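Haloacid dehalogenase-like hydrolase (Salmonella enterica subsp. enterica serovar Typhi, PDB 4EZE) probably catalyses the magnesium-dependent hydrolysis of O-phosphoserine to serine and phosphate, the last step of serine biosynthesis. Local coordinates at residues 154-159 / 224-229; 176-181 / 206-211. All coordinates share one frame; numbering follows the deposited sequence.

Contact 1 of 2, residues 154-159 / 224-229; sequences ASFTRR and NTVEIR
The helical turn carrying Phe156 and the backbone at Asn224 stay well apart, 9.5 Å between Phe156 CA and Asn224 CA, and the gap is bridged by side chains alone. Residues 154-159 are part of helix 152-161; 224-229 leads into the short strand 226-229. Phe156 sets its CG anti to the backbone N (chi1 -180°), which sends the ring out from the helix to meet Asn224 coming from the opposite direction. Asn224 ND2 lies over the centre of one ring face, 3.6 Å above the plane, and the amide is stacked on the ring with 28° between their planes. Its stem joins in, with Asn224 CB 3.6 Å from Phe156 CZ. In the HAD fold the helix belongs to the cap that follows the first core strand, while Asn224 lies where edge strand 220-224 of the parallel core sheet gives way to the short hairpin strand, so the stack ties cap to core; the side chain of Phe156 is about 8 Å from that of Asp116, the predicted proton donor. Asn224 OD1 accepts from the backbone N of Met242 and ND2 donates to Gly203 O; these two bonds fix the rotation of the buried amide against the ring. Val226 CG2 adds an oblique apolar touch, 4.2 Å from Phe156 CZ, and Ile237 of the partner strand in the beta hairpin also packs on the ring. One turn along the helix from Ser155, Arg159 folds back, and Arg159 NE donates to Ser155 OG over 3.2 Å, the hydroxyl oxygen lying 20° out of the guanidinium plane.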
loop_
_atom_site.group_PDB
_atom_site.type_symbol
_atom_site.label_atom_id
_atom_site.label_comp_id
_atom_site.label_asym_id
_atom_site.label_seq_id
_atom_site.Cartn_x
_atom_site.Cartn_y
_atom_site.Cartn_z
ATOM N N ALA A 154 -9.514 -0.857 -21.068
ATOM C CA ALA A 154 -10.151 -1.889 -21.878
ATOM C C ALA A 154 -9.972 -3.254 -21.196
ATOM O O ALA A 154 -10.837 -4.130 -21.289
ATOM C CB ALA A 154 -9.585 -1.879 -23.297
ATOM N N SER A 155 -8.874 -3.412 -20.462
ATOM C CA SER A 155 -8.723 -4.573 -19.592
ATOM C C SER A 155 -9.846 -4.582 -18.569
ATOM O O SER A 155 -10.547 -5.587 -18.391
ATOM C CB SER A 155 -7.387 -4.526 -18.864
ATOM O OG SER A 155 -7.398 -5.375 -17.728
ATOM N N PHE A 156 -10.022 -3.453 -17.890
ATOM C CA PHE A 156 -11.079 -3.360 -16.889
ATOM C C PHE A 156 -12.471 -3.577 -17.511
ATOM O O PHE A 156 -13.286 -4.345 -16.998
ATOM C CB PHE A 156 -11.016 -2.017 -16.133
ATOM C CG PHE A 156 -12.080 -1.883 -15.087
ATOM C CD1 PHE A 156 -11.919 -2.470 -13.843
ATOM C CD2 PHE A 156 -13.270 -1.221 -15.363
ATOM C CE1 PHE A 156 -12.923 -2.390 -12.887
ATOM C CE2 PHE A 156 -14.276 -1.129 -14.405
ATOM C CZ PHE A 156 -14.101 -1.718 -13.161
ATOM N N THR A 157 -12.756 -2.911 -18.623
ATOM C CA THR A 157 -14.096 -3.023 -19.199
ATOM C C THR A 157 -14.361 -4.463 -19.628
ATOM O O THR A 157 -15.420 -5.035 -19.336
ATOM C CB THR A 157 -14.298 -2.064 -20.401
ATOM O OG1 THR A 157 -13.105 -2.029 -21.186
ATOM C CG2 THR A 157 -14.573 -0.650 -19.930
ATOM N N ARG A 158 -13.401 -5.045 -20.343
ATOM C CA ARG A 158 -13.519 -6.439 -20.801
ATOM C C ARG A 158 -13.808 -7.413 -19.673
ATOM O O ARG A 158 -14.721 -8.236 -19.768
ATOM C CB ARG A 158 -12.257 -6.888 -21.531
ATOM C CG ARG A 158 -12.383 -6.860 -23.040
ATOM C CD ARG A 158 -11.024 -7.020 -23.699
ATOM N NE ARG A 158 -11.143 -7.425 -25.097
ATOM C CZ ARG A 158 -11.625 -6.650 -26.063
ATOM N NH1 ARG A 158 -12.048 -5.423 -25.791
ATOM N NH2 ARG A 158 -11.695 -7.109 -27.304
ATOM N N ARG A 159 -13.021 -7.331 -18.605
ATOM C CA ARG A 159 -13.220 -8.237 -17.475
ATOM C C ARG A 159 -14.566 -8.031 -16.808
ATOM O O ARG A 159 -15.234 -8.995 -16.423
ATOM C CB ARG A 159 -12.073 -8.107 -16.466
ATOM C CG ARG A 159 -10.784 -8.727 -17.000
ATOM C CD ARG A 159 -9.610 -8.611 -16.037
ATOM N NE ARG A 159 -9.212 -7.221 -15.889
ATOM C CZ ARG A 159 -9.164 -6.582 -14.730
ATOM N NH1 ARG A 159 -9.436 -7.232 -13.606
ATOM N NH2 ARG A 159 -8.803 -5.304 -14.697
ATOM N N ASN A 224 -13.872 2.418 -9.135
ATOM C CA ASN A 224 -14.786 2.407 -10.280
ATOM C C ASN A 224 -16.167 2.035 -9.797
ATOM O O ASN A 224 -16.319 1.389 -8.758
ATOM C CB ASN A 224 -14.355 1.395 -11.315
ATOM C CG ASN A 224 -13.237 1.891 -12.172
ATOM O OD1 ASN A 224 -13.397 2.862 -12.895
ATOM N ND2 ASN A 224 -12.096 1.199 -12.127
ATOM N N THR A 225 -17.187 2.436 -10.544
ATOM C CA THR A 225 -18.533 2.105 -10.141
ATOM C C THR A 225 -19.170 1.287 -11.251
ATOM O O THR A 225 -19.182 1.708 -12.411
ATOM C CB THR A 225 -19.381 3.356 -9.841
ATOM O OG1 THR A 225 -18.578 4.338 -9.169
ATOM C CG2 THR A 225 -20.563 2.994 -8.941
ATOM N N VAL A 226 -19.657 0.100 -10.909
ATOM C CA VAL A 226 -20.401 -0.710 -11.880
ATOM C C VAL A 226 -21.792 -0.939 -11.329
ATOM O O VAL A 226 -21.948 -1.493 -10.242
ATOM C CB VAL A 226 -19.701 -2.031 -12.158
ATOM C CG1 VAL A 226 -20.489 -2.828 -13.199
ATOM C CG2 VAL A 226 -18.276 -1.742 -12.638
ATOM N N GLU A 227 -22.799 -0.458 -12.055
ATOM C CA GLU A 227 -24.157 -0.470 -11.541
ATOM C C GLU A 227 -24.655 -1.894 -11.364
ATOM O O GLU A 227 -24.330 -2.781 -12.139
ATOM C CB GLU A 227 -25.096 0.276 -12.487
ATOM C CG GLU A 227 -26.548 0.222 -12.037
ATOM C CD GLU A 227 -27.527 0.567 -13.153
ATOM O OE1 GLU A 227 -27.141 0.552 -14.340
ATOM O OE2 GLU A 227 -28.696 0.846 -12.838
ATOM N N ILE A 228 -25.447 -2.095 -10.330
ATOM C CA ILE A 228 -26.121 -3.351 -10.094
ATOM C C ILE A 228 -27.602 -3.054 -10.142
ATOM O O ILE A 228 -28.088 -2.174 -9.432
ATOM C CB ILE A 228 -25.801 -3.909 -8.704
ATOM C CG1 ILE A 228 -24.438 -4.598 -8.708
ATOM C CG2 ILE A 228 -26.911 -4.845 -8.248
ATOM C CD1 ILE A 228 -23.851 -4.789 -7.320
ATOM N N ARG A 229 -28.311 -3.779 -10.994
ATOM C CA ARG A 229 -29.732 -3.555 -11.193
ATOM C C ARG A 229 -30.478 -4.890 -11.203
ATOM O O ARG A 229 -29.986 -5.877 -11.768
ATOM C CB ARG A 229 -29.966 -2.806 -12.501
ATOM C CG ARG A 229 -31.279 -2.038 -12.506
ATOM C CD ARG A 229 -31.621 -1.534 -13.888
ATOM N NE ARG A 229 -30.445 -1.039 -14.609
ATOM C CZ ARG A 229 -30.494 -0.445 -15.800
ATOM N NH1 ARG A 229 -31.660 -0.266 -16.409
ATOM N NH2 ARG A 229 -29.380 -0.024 -16.384
#

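Contact 2 of 2, residues 176-181 / 206-211; sequences DRMTLS and DIFTQR
Asp176 OD1 takes two N-H groups of Arg211, one from NH2 and one from NE, in a salt bridge between Asp176, near the C-terminal end of helix 168-176, and the helix 206-216. This is a cap-to-core joint of the HAD fold: the first helix closes the helical cap, the second packs on the parallel core sheet. The two grips are unequal. The 2.4 Å between Arg211 NH2 and Asp176 OD1 is too short to be reliable, so the detail of this bond is doubtful; the NE bond, 3.2 Å from Arg211 NE to Asp176 OD1, is bent and weak. The carboxylate reaches the edge of the guanidinium close to its plane, the two flat groups being 23° apart. Arg211 gets there on a chain extended from CG to NE, passing Asn172 and Cys175 of the cap helix. Next to Asp176, Arg177 turns instead to Glu127 and Glu131 of helix 124-131 in two further salt bridges. Deeper in, the buried ring of Phe208 meets Val174 and Ile128 of the cap helices and Met115 of helix 115-119, beside the predicted nucleophile Asp114. Met178, its side chain about 6 Å from that of the predicted proton donor Asp116, bends at chi2 (-44°) and crosses Phe208 at about a right angle, so that its methyl CE meets the ring edge near the ring plane, 3.8 Å from Phe208 CE2.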
loop_
_atom_site.group_PDB
_atom_site.type_symbol
_atom_site.label_atom_id
_atom_site.label_comp_id
_atom_site.label_asym_id
_atom_site.label_seq_id
_atom_site.Cartn_x
_atom_site.Cartn_y
_atom_site.Cartn_z
ATOM N N ASP A 176 -16.871 -11.291 1.157
ATOM C CA ASP A 176 -16.826 -11.785 2.524
ATOM C C ASP A 176 -15.615 -12.662 2.805
ATOM O O ASP A 176 -15.087 -12.651 3.904
ATOM C CB ASP A 176 -18.123 -12.497 2.890
ATOM C CG ASP A 176 -19.241 -11.533 3.216
ATOM O OD1 ASP A 176 -19.030 -10.313 3.083
ATOM O OD2 ASP A 176 -20.330 -11.990 3.608
ATOM N N ARG A 177 -15.200 -13.453 1.830
ATOM C CA ARG A 177 -14.055 -14.334 2.030
ATOM C C ARG A 177 -12.682 -13.695 1.742
ATOM O O ARG A 177 -11.653 -14.351 1.845
ATOM C CB ARG A 177 -14.234 -15.657 1.287
ATOM C CG ARG A 177 -14.199 -15.566 -0.208
ATOM C CD ARG A 177 -14.088 -16.950 -0.794
ATOM N NE ARG A 177 -13.550 -16.921 -2.144
ATOM C CZ ARG A 177 -14.287 -17.044 -3.238
ATOM N NH1 ARG A 177 -15.595 -17.216 -3.133
ATOM N NH2 ARG A 177 -13.716 -17.002 -4.430
ATOM N N MET A 178 -12.678 -12.420 1.369
ATOM C CA MET A 178 -11.438 -11.686 1.152
ATOM C C MET A 178 -10.730 -11.496 2.486
ATOM O O MET A 178 -11.384 -11.369 3.511
ATOM C CB MET A 178 -11.723 -10.325 0.525
ATOM C CG MET A 178 -12.242 -10.385 -0.893
ATOM S SD MET A 178 -11.334 -11.554 -1.909
ATOM C CE MET A 178 -11.655 -10.892 -3.527
ATOM N N THR A 179 -9.401 -11.476 2.485
ATOM C CA THR A 179 -8.684 -11.344 3.749
ATOM C C THR A 179 -7.899 -10.050 3.847
ATOM O O THR A 179 -7.145 -9.684 2.938
ATOM C CB THR A 179 -7.742 -12.536 3.996
ATOM O OG1 THR A 179 -7.053 -12.843 2.783
ATOM C CG2 THR A 179 -8.549 -13.763 4.425
ATOM N N LEU A 180 -8.117 -9.353 4.955
ATOM C CA LEU A 180 -7.323 -8.199 5.337
ATOM C C LEU A 180 -5.851 -8.555 5.270
ATOM O O LEU A 180 -5.473 -9.646 5.697
ATOM C CB LEU A 180 -7.639 -7.861 6.774
ATOM C CG LEU A 180 -7.484 -6.378 6.980
ATOM C CD1 LEU A 180 -8.022 -5.762 5.713
ATOM C CD2 LEU A 180 -8.259 -5.901 8.193
ATOM N N SER A 181 -5.028 -7.654 4.731
ATOM C CA SER A 181 -3.575 -7.848 4.726
ATOM C C SER A 181 -3.105 -7.688 6.155
ATOM O O SER A 181 -3.659 -6.868 6.893
ATOM C CB SER A 181 -2.865 -6.816 3.848
ATOM O OG SER A 181 -2.919 -7.173 2.474
ATOM N N ASP A 206 -16.928 -0.984 -6.792
ATOM C CA ASP A 206 -17.438 -0.222 -5.668
ATOM C C ASP A 206 -18.140 -1.117 -4.671
ATOM O O ASP A 206 -18.246 -0.788 -3.488
ATOM C CB ASP A 206 -18.415 0.848 -6.146
ATOM C CG ASP A 206 -19.582 0.259 -6.962
ATOM O OD1 ASP A 206 -19.364 -0.242 -8.096
ATOM O OD2 ASP A 206 -20.729 0.325 -6.470
ATOM N N ILE A 207 -18.696 -2.226 -5.123
ATOM C CA ILE A 207 -19.394 -3.048 -4.157
ATOM C C ILE A 207 -18.393 -3.540 -3.130
ATOM O O ILE A 207 -18.660 -3.512 -1.938
ATOM C CB ILE A 207 -20.166 -4.210 -4.799
ATOM C CG1 ILE A 207 -21.053 -4.879 -3.755
ATOM C CG2 ILE A 207 -19.222 -5.208 -5.411
ATOM C CD1 ILE A 207 -21.964 -5.925 -4.315
ATOM N N PHE A 208 -17.230 -3.974 -3.595
ATOM C CA PHE A 208 -16.173 -4.377 -2.685
ATOM C C PHE A 208 -15.618 -3.224 -1.873
ATOM O O PHE A 208 -15.437 -3.337 -0.671
ATOM C CB PHE A 208 -15.027 -5.014 -3.458
ATOM C CG PHE A 208 -15.294 -6.411 -3.890
ATOM C CD1 PHE A 208 -16.379 -6.706 -4.674
ATOM C CD2 PHE A 208 -14.452 -7.431 -3.519
ATOM C CE1 PHE A 208 -16.624 -7.985 -5.072
ATOM C CE2 PHE A 208 -14.697 -8.714 -3.920
ATOM C CZ PHE A 208 -15.787 -8.990 -4.701
ATOM N N THR A 209 -15.364 -2.108 -2.540
ATOM C CA THR A 209 -14.737 -0.972 -1.893
ATOM C C THR A 209 -15.570 -0.374 -0.780
ATOM O O THR A 209 -15.073 -0.123 0.307
ATOM C CB THR A 209 -14.465 0.128 -2.915
ATOM O OG1 THR A 209 -13.564 -0.362 -3.905
ATOM C CG2 THR A 209 -13.857 1.330 -2.251
ATOM N N GLN A 210 -16.849 -0.165 -1.047
ATOM C CA GLN A 210 -17.739 0.386 -0.043
ATOM C C GLN A 210 -17.925 -0.574 1.115
ATOM O O GLN A 210 -17.958 -0.174 2.266
ATOM C CB GLN A 210 -19.073 0.792 -0.659
ATOM C CG GLN A 210 -18.948 1.906 -1.671
ATOM C CD GLN A 210 -18.104 3.056 -1.172
ATOM O OE1 GLN A 210 -18.211 3.463 -0.025
ATOM N NE2 GLN A 210 -17.262 3.586 -2.037
ATOM N N ARG A 211 -18.044 -1.852 0.791
ATOM C CA ARG A 211 -18.238 -2.878 1.795
ATOM C C ARG A 211 -17.035 -2.942 2.728
ATOM O O ARG A 211 -17.178 -3.051 3.938
ATOM C CB ARG A 211 -18.464 -4.215 1.101
ATOM C CG ARG A 211 -19.193 -5.246 1.924
ATOM C CD ARG A 211 -19.792 -6.309 1.023
ATOM N NE ARG A 211 -19.953 -7.579 1.714
ATOM C CZ ARG A 211 -21.085 -7.992 2.263
ATOM N NH1 ARG A 211 -22.165 -7.233 2.200
ATOM N NH2 ARG A 211 -21.133 -9.164 2.875
#

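Overall arrangement
After the N-terminal antiparallel sheet, the chain enters the HAD core at strand 110-113 and leaves it for the helical cap. Helix 152-161 of the cap gives 154-159, and the loop leaving the cap after helix 168-176 gives most of 176-181. Strand 197-202 returns to the core, and helix 206-216 closes the shorter loop at contact 2. From edge strand 220-224 the chain runs on through 224-229 and closes the longer loop at contact 1, which encloses the other. Their centres are 16 Å apart, and the core-side segments join directly: Val226 N lies 2.8 Å from Asp206 OD1, a probable hydrogen bond, and Ile228 packs on Ile207. Together they fasten the cap to helix 206-216 and to the sheet edge leading into the hairpin.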